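Local coordinates for trwC protein (Escherichia coli, PDB 1ZM5) that probably nicks and unwinds plasmid DNA for conjugative transfer, the piece modelled here being its N-terminal relaxase domain, bound to DNA and a copper ion, at residues E65-M70 against G175-L180; E122-A127 against N182-K187; L143-F148 against T162-L167. One frame throughout, in Å; residues are numbered along the deposited sequence.

Contact 3 (143-148 with 162-167) is the buried core: two neighbouring strands of the central antiparallel sheet, zipped by backbone hydrogen bonds, with a copper ligand at one end. Contacts 1 and 2 are only partly buried and face the DNA; each joins its segments by side-chain packing, plus one bridging water in contact 2, while polar groups reach outward to nucleotides. Contact 1 grips phosphates, whereas contact 2 reads bases. Strand 177-178 of contact 1 pairs with strand 158-171 of contact 3, and the chain then continues through a short loop into helix 183-187 of contact 2. Leu143 touches Leu180, Ala125 and Ile185, so all three contacts meet around it.

Contact 1: residues E65-M70 against G175-L180; sequences EGHRIM and GQWRAL. With nucleotides of chain A.
Arg178 NH2 is gripped twice from within its own segment: it donates to OE1 of Gln176 at 2.9 Å and, weakly, to the carbonyl oxygen of Trp177, whose side chain faces the 65-70 loop. With that corner of the guanidinium tied down, another edge is presented to the DNA, where Arg178 NE binds OP1 of DG13 of chain A at 2.9 Å and NH1 adds a weak bond to the same oxygen. A bend at chi2 (57°) folds the arginine chain so that its CG passes beside OP2 of DT14 of chain A. The backbone takes hold of that second phosphate directly, Ala179 N to DT14 OP1 at 2.6 Å. Two successive phosphates of the strand are thus held by adjacent residues. The short strand 177-178 pairs antiparallel with strand 158-171 in the central sheet of the relaxase domain, and the loop that follows helix 52-60 lies against it. From that loop His67 and Met70 both reach Trp177. The indole turns an edge to the face of the His67 ring in a T-shaped pair, planes at 89° and centroids (five-membered ring of Trp177) 5.6 Å apart. Met70, a selenomethionine, runs straight as far as its selenium and then turns at chi3 (65°). This tucks CE against the strand backbone, 3.4 Å from Arg178 O, and puts it 4.0 Å from Trp177 CB. Ile63 and Met169 pack on the same selenomethionine, while Leu44 and Val144 pack on the indole.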
loop_
_atom_site.group_PDB
_atom_site.type_symbol
_atom_site.label_atom_id
_atom_site.label_comp_id
_atom_site.label_asym_id
_atom_site.label_seq_id
_atom_site.Cartn_x
_atom_site.Cartn_y
_atom_site.Cartn_z
ATOM N N GLU B 65 -17.586 6.087 -20.403
ATOM C CA GLU B 65 -18.307 5.411 -21.482
ATOM C C GLU B 65 -19.816 5.652 -21.493
ATOM O O GLU B 65 -20.604 4.705 -21.451
ATOM C CB GLU B 65 -18.028 3.902 -21.444
ATOM N N GLY B 66 -20.208 6.923 -21.555
ATOM C CA GLY B 66 -21.619 7.270 -21.594
ATOM C C GLY B 66 -22.361 7.248 -20.270
ATOM O O GLY B 66 -23.594 7.179 -20.253
ATOM N N HIS B 67 -21.631 7.301 -19.160
ATOM C CA HIS B 67 -22.270 7.296 -17.846
ATOM C C HIS B 67 -22.196 8.670 -17.183
ATOM O O HIS B 67 -21.401 9.526 -17.573
ATOM C CB HIS B 67 -21.623 6.260 -16.916
ATOM C CG HIS B 67 -21.775 4.841 -17.374
ATOM N ND1 HIS B 67 -21.045 4.311 -18.418
ATOM C CD2 HIS B 67 -22.554 3.835 -16.910
ATOM C CE1 HIS B 67 -21.365 3.038 -18.575
ATOM N NE2 HIS B 67 -22.279 2.725 -17.673
ATOM N N ARG B 68 -23.037 8.863 -16.175
ATOM C CA ARG B 68 -23.086 10.113 -15.433
ATOM C C ARG B 68 -22.068 10.055 -14.301
ATOM O O ARG B 68 -21.576 8.982 -13.965
ATOM C CB ARG B 68 -24.496 10.324 -14.865
ATOM N NE ARG B 68 -25.483 7.594 -15.535
ATOM C CZ ARG B 68 -25.546 6.399 -16.119
ATOM N NH1 ARG B 68 -24.987 5.345 -15.543
ATOM N NH2 ARG B 68 -26.156 6.259 -17.288
ATOM N N ILE B 69 -21.739 11.207 -13.726
ATOM C CA ILE B 69 -20.786 11.247 -12.625
ATOM C C ILE B 69 -21.368 10.489 -11.435
ATOM O O ILE B 69 -22.570 10.552 -11.169
ATOM C CB ILE B 69 -20.458 12.709 -12.216
ATOM C CG1 ILE B 69 -19.517 13.329 -13.250
ATOM C CG2 ILE B 69 -19.818 12.749 -10.832
ATOM C CD1 ILE B 69 -19.103 14.762 -12.941
HETATM N N MSE B 70 -20.508 9.763 -10.726
HETATM C CA MSE B 70 -20.932 8.974 -9.579
HETATM C C MSE B 70 -20.923 9.750 -8.275
HETATM O O MSE B 70 -20.409 10.864 -8.199
HETATM C CB MSE B 70 -20.025 7.755 -9.423
HETATM C CG MSE B 70 -20.095 6.771 -10.569
HETATM SE SE MSE B 70 -18.889 5.294 -10.288
HETATM C CE MSE B 70 -19.752 4.541 -8.726
ATOM N N GLY B 175 -26.144 -4.225 -13.186
ATOM C CA GLY B 175 -25.294 -3.489 -14.111
ATOM C C GLY B 175 -25.040 -2.026 -13.766
ATOM O O GLY B 175 -24.499 -1.283 -14.581
ATOM N N GLN B 176 -25.421 -1.607 -12.563
ATOM C CA GLN B 176 -25.227 -0.222 -12.123
ATOM C C GLN B 176 -23.970 -0.045 -11.276
ATOM O O GLN B 176 -23.681 -0.868 -10.405
ATOM C CB GLN B 176 -26.430 0.247 -11.302
ATOM C CG GLN B 176 -27.719 0.359 -12.082
ATOM C CD GLN B 176 -27.657 1.446 -13.133
ATOM O OE1 GLN B 176 -27.523 2.631 -12.813
ATOM N NE2 GLN B 176 -27.749 1.051 -14.397
ATOM N N TRP B 177 -23.226 1.029 -11.536
ATOM C CA TRP B 177 -22.019 1.331 -10.775
ATOM C C TRP B 177 -22.429 2.169 -9.579
ATOM O O TRP B 177 -23.126 3.174 -9.725
ATOM C CB TRP B 177 -20.999 2.119 -11.614
ATOM C CG TRP B 177 -20.337 1.312 -12.695
ATOM C CD1 TRP B 177 -20.791 1.117 -13.972
ATOM C CD2 TRP B 177 -19.132 0.543 -12.575
ATOM N NE1 TRP B 177 -19.943 0.270 -14.650
ATOM C CE2 TRP B 177 -18.918 -0.097 -13.817
ATOM C CE3 TRP B 177 -18.214 0.328 -11.537
ATOM C CZ2 TRP B 177 -17.819 -0.939 -14.047
ATOM C CZ3 TRP B 177 -17.125 -0.510 -11.767
ATOM C CH2 TRP B 177 -16.938 -1.132 -13.010
ATOM N N ARG B 178 -21.991 1.749 -8.397
ATOM C CA ARG B 178 -22.313 2.452 -7.163
ATOM C C ARG B 178 -21.080 2.620 -6.307
ATOM O O ARG B 178 -20.049 1.997 -6.552
ATOM C CB ARG B 178 -23.364 1.673 -6.361
ATOM C CG ARG B 178 -24.760 2.270 -6.385
ATOM C CD ARG B 178 -25.251 2.419 -7.800
ATOM N NE ARG B 178 -26.612 2.937 -7.867
ATOM C CZ ARG B 178 -27.192 3.322 -8.997
ATOM N NH1 ARG B 178 -28.438 3.780 -8.979
ATOM N NH2 ARG B 178 -26.519 3.262 -10.140
ATOM N N ALA B 179 -21.197 3.473 -5.299
ATOM C CA ALA B 179 -20.104 3.700 -4.374
ATOM C C ALA B 179 -19.829 2.362 -3.692
ATOM O O ALA B 179 -20.696 1.483 -3.627
ATOM C CB ALA B 179 -20.498 4.741 -3.335
ATOM N N LEU B 180 -18.619 2.206 -3.183
ATOM C CA LEU B 180 -18.270 0.979 -2.505
ATOM C C LEU B 180 -18.696 1.040 -1.035
ATOM O O LEU B 180 -18.552 2.081 -0.384
ATOM C CB LEU B 180 -16.756 0.756 -2.594
ATOM C CG LEU B 180 -16.176 -0.473 -1.890
ATOM C CD1 LEU B 180 -16.503 -1.719 -2.704
ATOM C CD2 LEU B 180 -14.661 -0.324 -1.750
ATOM P P DT A 14 -24.167 5.101 -4.069
ATOM O OP1 DT A 14 -23.082 5.249 -5.075
ATOM O OP2 DT A 14 -24.426 3.766 -3.452
ATOM O "O5'" DT A 14 -23.964 6.180 -2.910
ATOM C "C5'" DT A 14 -23.502 7.493 -3.214
ATOM C "C4'" DT A 14 -23.259 8.293 -1.952
ATOM O "O4'" DT A 14 -24.523 8.569 -1.304
ATOM C "C3'" DT A 14 -22.404 7.591 -0.898
ATOM O "O3'" DT A 14 -21.077 8.134 -0.954
ATOM C "C2'" DT A 14 -22.940 8.145 0.413
ATOM C "C1'" DT A 14 -24.355 8.612 0.107
ATOM N N1 DT A 14 -25.456 7.857 0.736
ATOM C C2 DT A 14 -26.093 8.431 1.817
ATOM O O2 DT A 14 -25.775 9.513 2.289
ATOM N N3 DT A 14 -27.125 7.695 2.328
ATOM C C4 DT A 14 -27.582 6.474 1.880
ATOM O O4 DT A 14 -28.543 5.945 2.434
ATOM C C5 DT A 14 -26.859 5.918 0.756
ATOM C C7 DT A 14 -27.272 4.586 0.212
ATOM C C6 DT A 14 -25.842 6.627 0.247
ATOM P P DG A 13 -29.992 2.807 -5.421
ATOM O OP1 DG A 13 -29.070 2.206 -6.422
ATOM O OP2 DG A 13 -30.336 2.054 -4.186
ATOM O "O5'" DG A 13 -29.378 4.207 -4.994
ATOM C "C5'" DG A 13 -28.624 4.984 -5.918
ATOM C "C4'" DG A 13 -27.790 5.990 -5.167
ATOM O "O4'" DG A 13 -28.676 6.749 -4.329
ATOM C "C3'" DG A 13 -26.780 5.354 -4.218
ATOM O "O3'" DG A 13 -25.503 5.567 -4.824
ATOM C "C2'" DG A 13 -26.730 6.323 -3.049
ATOM C "C1'" DG A 13 -28.028 7.092 -3.126
ATOM N N9 DG A 13 -28.995 7.001 -2.042
ATOM C C8 DG A 13 -29.997 6.078 -1.853
ATOM N N7 DG A 13 -30.771 6.369 -0.836
ATOM C C5 DG A 13 -30.224 7.533 -0.315
ATOM C C6 DG A 13 -30.625 8.332 0.785
ATOM O O6 DG A 13 -31.590 8.169 1.550
ATOM N N1 DG A 13 -29.773 9.424 0.956
ATOM C C2 DG A 13 -28.685 9.709 0.163
ATOM N N2 DG A 13 -27.976 10.805 0.463
ATOM N N3 DG A 13 -28.312 8.977 -0.857
ATOM C C4 DG A 13 -29.114 7.915 -1.037
#

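Contact 2: residues E122-A127 against N182-K187; sequences EARAQA and NDEIVK. With nucleotides of chain A.
Two bends in Glu184, an unusual chi1 of -125° and a chi2 of 67°, fold its chain across the stem of Arg124 and swing the carboxylate round toward Gln126. Its CB sits 3.8 Å from CB of Arg124 and also touches the carbonyl oxygen of that residue, so the aliphatic stems do the touching. The arginine side chain crosses the glutamate at about a right angle; the guanidinium heads away from the carboxylate, with no salt bridge between them, and NH1 bonds instead to the carbonyl of Gln120. Ile185 packs beside it, CG1 lying 3.9 Å from Arg124 CB. This packing seats the start of helix 183-187 on the type I turn Glu122-Ala125, which links helix 104-122 to strand 126-131. A water bridges the start of that strand to the helix: it donates to Gln126 OE1 and accepts from Glu184 N. Gln126 NE2 is held by Thr139, which helps fix the rotation of the amide.

At the start of the helix, Asn182 and Asp183 meet the bases of the DNA. Asn182 OD1 accepts a hydrogen bond from N3 of DT18 of chain A at 2.8 Å, almost straight at 169°, and ND2 gives a longer bond to O4. Asp183 OD1 accepts from N1 of DG17 of chain A at 2.7 Å, and Val186 CG1 lies against the thymine at C2 of DT18, 3.5 Å away. An alanine here in place of Asn182 removes both amide partners of DT18 and would probably leave thymine N3 and O4 without a mate and the base freer to shift. Thymine N3 and guanine N1 are Watson-Crick atoms, which implies that these bases are recognised by the protein while not paired with a complementary strand in the standard way.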
loop_
_atom_site.group_PDB
_atom_site.type_symbol
_atom_site.label_atom_id
_atom_site.label_comp_id
_atom_site.label_asym_id
_atom_site.label_seq_id
_atom_site.Cartn_x
_atom_site.Cartn_y
_atom_site.Cartn_z
ATOM N N GLU B 122 -11.247 -8.042 -2.814
ATOM C CA GLU B 122 -12.273 -7.936 -3.836
ATOM C C GLU B 122 -13.499 -8.784 -3.498
ATOM O O GLU B 122 -14.629 -8.360 -3.708
ATOM C CB GLU B 122 -11.698 -8.345 -5.193
ATOM C CG GLU B 122 -12.689 -8.271 -6.334
ATOM C CD GLU B 122 -12.017 -8.130 -7.687
ATOM O OE1 GLU B 122 -11.159 -8.972 -8.027
ATOM O OE2 GLU B 122 -12.350 -7.171 -8.415
ATOM N N ALA B 123 -13.273 -9.980 -2.968
ATOM C CA ALA B 123 -14.373 -10.864 -2.595
ATOM C C ALA B 123 -15.222 -10.213 -1.505
ATOM O O ALA B 123 -16.308 -10.698 -1.185
ATOM C CB ALA B 123 -13.830 -12.215 -2.102
ATOM N N ARG B 124 -14.724 -9.120 -0.932
ATOM C CA ARG B 124 -15.461 -8.420 0.112
ATOM C C ARG B 124 -16.041 -7.100 -0.387
ATOM O O ARG B 124 -16.590 -6.317 0.391
ATOM C CB ARG B 124 -14.557 -8.158 1.319
ATOM C CG ARG B 124 -14.092 -9.413 2.037
ATOM C CD ARG B 124 -13.111 -9.059 3.144
ATOM N NE ARG B 124 -12.809 -10.190 4.015
ATOM C CZ ARG B 124 -12.258 -11.329 3.603
ATOM N NH1 ARG B 124 -11.945 -11.499 2.327
ATOM N NH2 ARG B 124 -12.020 -12.301 4.474
ATOM N N ALA B 125 -15.914 -6.853 -1.686
ATOM C CA ALA B 125 -16.437 -5.626 -2.287
ATOM C C ALA B 125 -17.961 -5.632 -2.238
ATOM O O ALA B 125 -18.599 -6.565 -2.728
ATOM C CB ALA B 125 -15.967 -5.512 -3.736
ATOM N N GLN B 126 -18.546 -4.594 -1.652
ATOM C CA GLN B 126 -19.992 -4.521 -1.556
ATOM C C GLN B 126 -20.584 -3.190 -1.964
ATOM O O GLN B 126 -19.923 -2.151 -1.955
ATOM C CB GLN B 126 -20.443 -4.813 -0.134
ATOM C CG GLN B 126 -19.969 -6.119 0.398
ATOM C CD GLN B 126 -20.643 -6.447 1.695
ATOM O OE1 GLN B 126 -20.599 -5.662 2.644
ATOM N NE2 GLN B 126 -21.283 -7.612 1.751
ATOM N N ALA B 127 -21.863 -3.234 -2.303
ATOM C CA ALA B 127 -22.591 -2.051 -2.704
ATOM C C ALA B 127 -23.959 -2.147 -2.064
ATOM O O ALA B 127 -24.376 -3.218 -1.622
ATOM C CB ALA B 127 -22.722 -2.012 -4.204
ATOM N N ASN B 182 -17.461 0.001 2.043
ATOM C CA ASN B 182 -16.166 -0.519 2.476
ATOM C C ASN B 182 -16.072 -1.205 3.835
ATOM O O ASN B 182 -14.982 -1.597 4.254
ATOM C CB ASN B 182 -15.115 0.597 2.411
ATOM C CG ASN B 182 -15.349 1.683 3.446
ATOM O OD1 ASN B 182 -15.741 1.401 4.586
ATOM N ND2 ASN B 182 -15.089 2.930 3.066
ATOM N N ASP B 183 -17.193 -1.350 4.526
ATOM C CA ASP B 183 -17.196 -1.995 5.838
ATOM C C ASP B 183 -16.322 -3.244 5.889
ATOM O O ASP B 183 -15.362 -3.319 6.655
ATOM C CB ASP B 183 -18.618 -2.398 6.221
ATOM C CG ASP B 183 -19.464 -1.226 6.633
ATOM O OD1 ASP B 183 -19.314 -0.142 6.032
ATOM O OD2 ASP B 183 -20.294 -1.396 7.548
ATOM N N GLU B 184 -16.677 -4.220 5.064
ATOM C CA GLU B 184 -15.979 -5.497 5.008
ATOM C C GLU B 184 -14.471 -5.402 4.784
ATOM O O GLU B 184 -13.690 -6.032 5.506
ATOM C CB GLU B 184 -16.611 -6.379 3.930
ATOM C CG GLU B 184 -17.053 -7.737 4.436
ATOM C CD GLU B 184 -18.214 -7.663 5.420
ATOM O OE1 GLU B 184 -18.131 -6.899 6.408
ATOM O OE2 GLU B 184 -19.213 -8.385 5.206
ATOM N N ILE B 185 -14.062 -4.626 3.785
ATOM C CA ILE B 185 -12.645 -4.480 3.506
ATOM C C ILE B 185 -11.955 -3.739 4.648
ATOM O O ILE B 185 -10.924 -4.178 5.143
ATOM C CB ILE B 185 -12.404 -3.733 2.166
ATOM C CG1 ILE B 185 -13.009 -4.546 1.013
ATOM C CG2 ILE B 185 -10.899 -3.532 1.929
ATOM C CD1 ILE B 185 -12.722 -3.998 -0.359
ATOM N N VAL B 186 -12.536 -2.628 5.084
ATOM C CA VAL B 186 -11.938 -1.851 6.160
ATOM C C VAL B 186 -11.796 -2.652 7.451
ATOM O O VAL B 186 -10.740 -2.639 8.083
ATOM C CB VAL B 186 -12.738 -0.553 6.420
ATOM C CG1 VAL B 186 -12.176 0.185 7.637
ATOM C CG2 VAL B 186 -12.655 0.348 5.196
ATOM N N LYS B 187 -12.844 -3.371 7.837
ATOM C CA LYS B 187 -12.777 -4.165 9.058
ATOM C C LYS B 187 -11.943 -5.447 8.905
ATOM O O LYS B 187 -11.658 -6.126 9.886
ATOM C CB LYS B 187 -14.193 -4.490 9.540
ATOM C CG LYS B 187 -14.993 -3.244 9.923
ATOM C CD LYS B 187 -16.414 -3.577 10.358
ATOM C CE LYS B 187 -17.193 -2.312 10.721
ATOM N NZ LYS B 187 -18.611 -2.594 11.114
ATOM P P DT A 18 -15.254 4.367 14.932
ATOM O OP1 DT A 18 -15.556 3.690 16.218
ATOM O OP2 DT A 18 -14.095 5.295 14.845
ATOM O "O5'" DT A 18 -15.086 3.219 13.836
ATOM C "C5'" DT A 18 -15.778 1.983 13.971
ATOM C "C4'" DT A 18 -15.539 1.089 12.775
ATOM O "O4'" DT A 18 -15.812 1.814 11.551
ATOM C "C3'" DT A 18 -14.073 0.649 12.658
ATOM O "O3'" DT A 18 -14.094 -0.755 12.925
ATOM C "C2'" DT A 18 -13.840 0.530 11.160
ATOM C "C1'" DT A 18 -15.005 1.252 10.541
ATOM N N1 DT A 18 -14.876 2.135 9.385
ATOM C C2 DT A 18 -15.314 1.582 8.203
ATOM O O2 DT A 18 -15.770 0.452 8.133
ATOM N N3 DT A 18 -15.198 2.398 7.106
ATOM C C4 DT A 18 -14.707 3.683 7.078
ATOM O O4 DT A 18 -14.675 4.296 6.017
ATOM C C5 DT A 18 -14.262 4.205 8.360
ATOM C C7 DT A 18 -13.715 5.594 8.424
ATOM C C6 DT A 18 -14.366 3.413 9.438
ATOM P P DG A 17 -17.618 9.979 11.582
ATOM O OP1 DG A 17 -17.889 10.791 12.798
ATOM O OP2 DG A 17 -16.500 10.351 10.683
ATOM O "O5'" DG A 17 -17.443 8.454 12.022
ATOM C "C5'" DG A 17 -18.146 7.918 13.146
ATOM C "C4'" DG A 17 -18.086 6.406 13.132
ATOM O "O4'" DG A 17 -18.626 5.938 11.877
ATOM C "C3'" DG A 17 -16.676 5.810 13.223
ATOM O "O3'" DG A 17 -16.578 5.191 14.516
ATOM C "C2'" DG A 17 -16.763 4.560 12.369
ATOM C "C1'" DG A 17 -17.951 4.766 11.469
ATOM N N9 DG A 17 -17.728 4.811 10.033
ATOM C C8 DG A 17 -17.186 5.811 9.263
ATOM N N7 DG A 17 -17.213 5.535 7.985
ATOM C C5 DG A 17 -17.791 4.274 7.921
ATOM C C6 DG A 17 -18.092 3.446 6.811
ATOM O O6 DG A 17 -17.897 3.659 5.610
ATOM N N1 DG A 17 -18.685 2.256 7.211
ATOM C C2 DG A 17 -18.953 1.901 8.505
ATOM N N2 DG A 17 -19.557 0.724 8.696
ATOM N N3 DG A 17 -18.660 2.650 9.543
ATOM C C4 DG A 17 -18.093 3.815 9.180
HETATM O O HOH W 1 -19.091 -3.710 3.002
#

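Contact 3: residues L143-F148 against T162-L167; sequences LVIGKF and THAVIL. With CU (copper (II) ion), chain D.
Gly146 and Val165 bond to each other through both backbone groups, Gly146 N to Val165 O at 3.0 Å and Val165 N to Gly146 O at 2.8 Å. Phe148 and His163 repeat this reciprocal pairing two residues on. At the other end Leu167 N points nearly straight down the Val144 carbonyl (C=O...N 178°), and beyond it a water closes the ladder, accepting from Val144 N and donating to Leu167 O. The intervening residues turn their amide groups outward and find backbone partners in flanking strands: Ile145 with Gln37, Lys147 with Glu35, Ala164 with Leu86. Where Lys147 CA lies 3.4 Å from His163 O, a CA-H...O contact adds to the zip.

The buried polar side chains are also accounted for. Lys147 NZ meets Glu35 and Gln37, and Thr162 OG1 pairs with His110. With CG of His163 beside its backbone N (chi1 -69°), the ring is carried toward the metal; ND1 bonds to Thr87, a second-shell residue that helps fix the ring, while NE2 binds copper at 2.2 Å. Phe148 directs CE1 at Val165 CG2, 4.1 Å away. This antiparallel hairpin carries the three-histidine metal site characteristic of relaxases, completed by His150, His161 and a water.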
loop_
_atom_site.group_PDB
_atom_site.type_symbol
_atom_site.label_atom_id
_atom_site.label_comp_id
_atom_site.label_asym_id
_atom_site.label_seq_id
_atom_site.Cartn_x
_atom_site.Cartn_y
_atom_site.Cartn_z
ATOM N N LEU B 143 -13.824 -4.925 -8.003
ATOM C CA LEU B 143 -13.145 -3.699 -7.622
ATOM C C LEU B 143 -12.273 -3.177 -8.757
ATOM O O LEU B 143 -11.827 -3.942 -9.609
ATOM C CB LEU B 143 -12.256 -3.941 -6.396
ATOM C CG LEU B 143 -12.914 -4.171 -5.035
ATOM C CD1 LEU B 143 -11.824 -4.398 -3.991
ATOM C CD2 LEU B 143 -13.790 -2.974 -4.663
ATOM N N VAL B 144 -12.045 -1.869 -8.765
ATOM C CA VAL B 144 -11.178 -1.246 -9.757
ATOM C C VAL B 144 -10.006 -0.762 -8.916
ATOM O O VAL B 144 -10.164 0.115 -8.065
ATOM C CB VAL B 144 -11.842 -0.040 -10.436
ATOM C CG1 VAL B 144 -10.888 0.548 -11.465
ATOM C CG2 VAL B 144 -13.150 -0.466 -11.108
ATOM N N ILE B 145 -8.830 -1.328 -9.147
ATOM C CA ILE B 145 -7.677 -0.969 -8.333
ATOM C C ILE B 145 -6.459 -0.487 -9.084
ATOM O O ILE B 145 -6.025 -1.110 -10.048
ATOM C CB ILE B 145 -7.210 -2.180 -7.468
ATOM C CG1 ILE B 145 -8.410 -2.844 -6.789
ATOM C CG2 ILE B 145 -6.207 -1.728 -6.420
ATOM C CD1 ILE B 145 -8.070 -4.161 -6.121
ATOM N N GLY B 146 -5.894 0.617 -8.611
ATOM C CA GLY B 146 -4.677 1.129 -9.204
ATOM C C GLY B 146 -3.560 0.789 -8.227
ATOM O O GLY B 146 -3.598 1.229 -7.079
ATOM N N LYS B 147 -2.582 -0.001 -8.657
ATOM C CA LYS B 147 -1.475 -0.383 -7.781
ATOM C C LYS B 147 -0.195 0.351 -8.154
ATOM O O LYS B 147 0.216 0.346 -9.313
ATOM C CB LYS B 147 -1.231 -1.893 -7.848
ATOM C CG LYS B 147 -2.399 -2.726 -7.337
ATOM C CD LYS B 147 -2.110 -4.217 -7.440
ATOM C CE LYS B 147 -1.918 -4.651 -8.888
ATOM N NZ LYS B 147 -1.539 -6.088 -9.031
ATOM N N PHE B 148 0.432 0.977 -7.162
ATOM C CA PHE B 148 1.662 1.727 -7.382
ATOM C C PHE B 148 2.746 1.212 -6.436
ATOM O O PHE B 148 2.580 1.233 -5.220
ATOM C CB PHE B 148 1.403 3.228 -7.145
ATOM C CG PHE B 148 0.190 3.761 -7.879
ATOM C CD1 PHE B 148 -1.073 3.700 -7.306
ATOM C CD2 PHE B 148 0.306 4.267 -9.167
ATOM C CE1 PHE B 148 -2.208 4.133 -8.007
ATOM C CE2 PHE B 148 -0.822 4.703 -9.880
ATOM C CZ PHE B 148 -2.078 4.634 -9.296
ATOM N N THR B 162 3.673 -1.049 -1.750
ATOM C CA THR B 162 2.747 -0.766 -2.824
ATOM C C THR B 162 1.510 -0.107 -2.248
ATOM O O THR B 162 1.028 -0.472 -1.168
ATOM C CB THR B 162 2.287 -2.052 -3.553
ATOM O OG1 THR B 162 3.421 -2.748 -4.090
ATOM C CG2 THR B 162 1.320 -1.707 -4.667
ATOM N N HIS B 163 1.016 0.880 -2.979
ATOM C CA HIS B 163 -0.193 1.588 -2.625
ATOM C C HIS B 163 -1.275 0.977 -3.511
ATOM O O HIS B 163 -1.240 1.118 -4.734
ATOM C CB HIS B 163 -0.043 3.068 -2.951
ATOM C CG HIS B 163 0.935 3.777 -2.069
ATOM N ND1 HIS B 163 0.687 4.022 -0.735
ATOM C CD2 HIS B 163 2.175 4.261 -2.321
ATOM C CE1 HIS B 163 1.736 4.623 -0.200
ATOM N NE2 HIS B 163 2.652 4.778 -1.141
ATOM N N ALA B 164 -2.217 0.266 -2.905
ATOM C CA ALA B 164 -3.298 -0.329 -3.677
ATOM C C ALA B 164 -4.477 0.620 -3.519
ATOM O O ALA B 164 -5.195 0.567 -2.529
ATOM C CB ALA B 164 -3.642 -1.710 -3.136
ATOM N N VAL B 165 -4.663 1.511 -4.479
ATOM C CA VAL B 165 -5.763 2.449 -4.372
ATOM C C VAL B 165 -7.056 1.864 -4.931
ATOM O O VAL B 165 -7.240 1.738 -6.148
ATOM C CB VAL B 165 -5.451 3.776 -5.091
ATOM C CG1 VAL B 165 -6.645 4.728 -4.962
ATOM C CG2 VAL B 165 -4.217 4.418 -4.481
ATOM N N ILE B 166 -7.937 1.482 -4.019
ATOM C CA ILE B 166 -9.213 0.929 -4.410
ATOM C C ILE B 166 -10.111 2.116 -4.667
ATOM O O ILE B 166 -10.336 2.947 -3.782
ATOM C CB ILE B 166 -9.817 0.068 -3.302
ATOM C CG1 ILE B 166 -8.861 -1.075 -2.960
ATOM C CG2 ILE B 166 -11.143 -0.513 -3.768
ATOM C CD1 ILE B 166 -9.312 -1.913 -1.783
ATOM N N LEU B 167 -10.612 2.208 -5.888
ATOM C CA LEU B 167 -11.480 3.317 -6.239
ATOM C C LEU B 167 -12.863 3.079 -5.653
ATOM O O LEU B 167 -13.316 1.937 -5.531
ATOM C CB LEU B 167 -11.516 3.473 -7.762
ATOM C CG LEU B 167 -10.140 3.914 -8.292
ATOM C CD1 LEU B 167 -9.872 3.299 -9.641
ATOM C CD2 LEU B 167 -10.081 5.438 -8.360
HETATM CU CU CU D . 4.850 5.176 -1.252
HETATM O O HOH W 2 -13.494 -0.424 -6.723
HETATM O O HOH W 3 4.637 5.690 0.860
#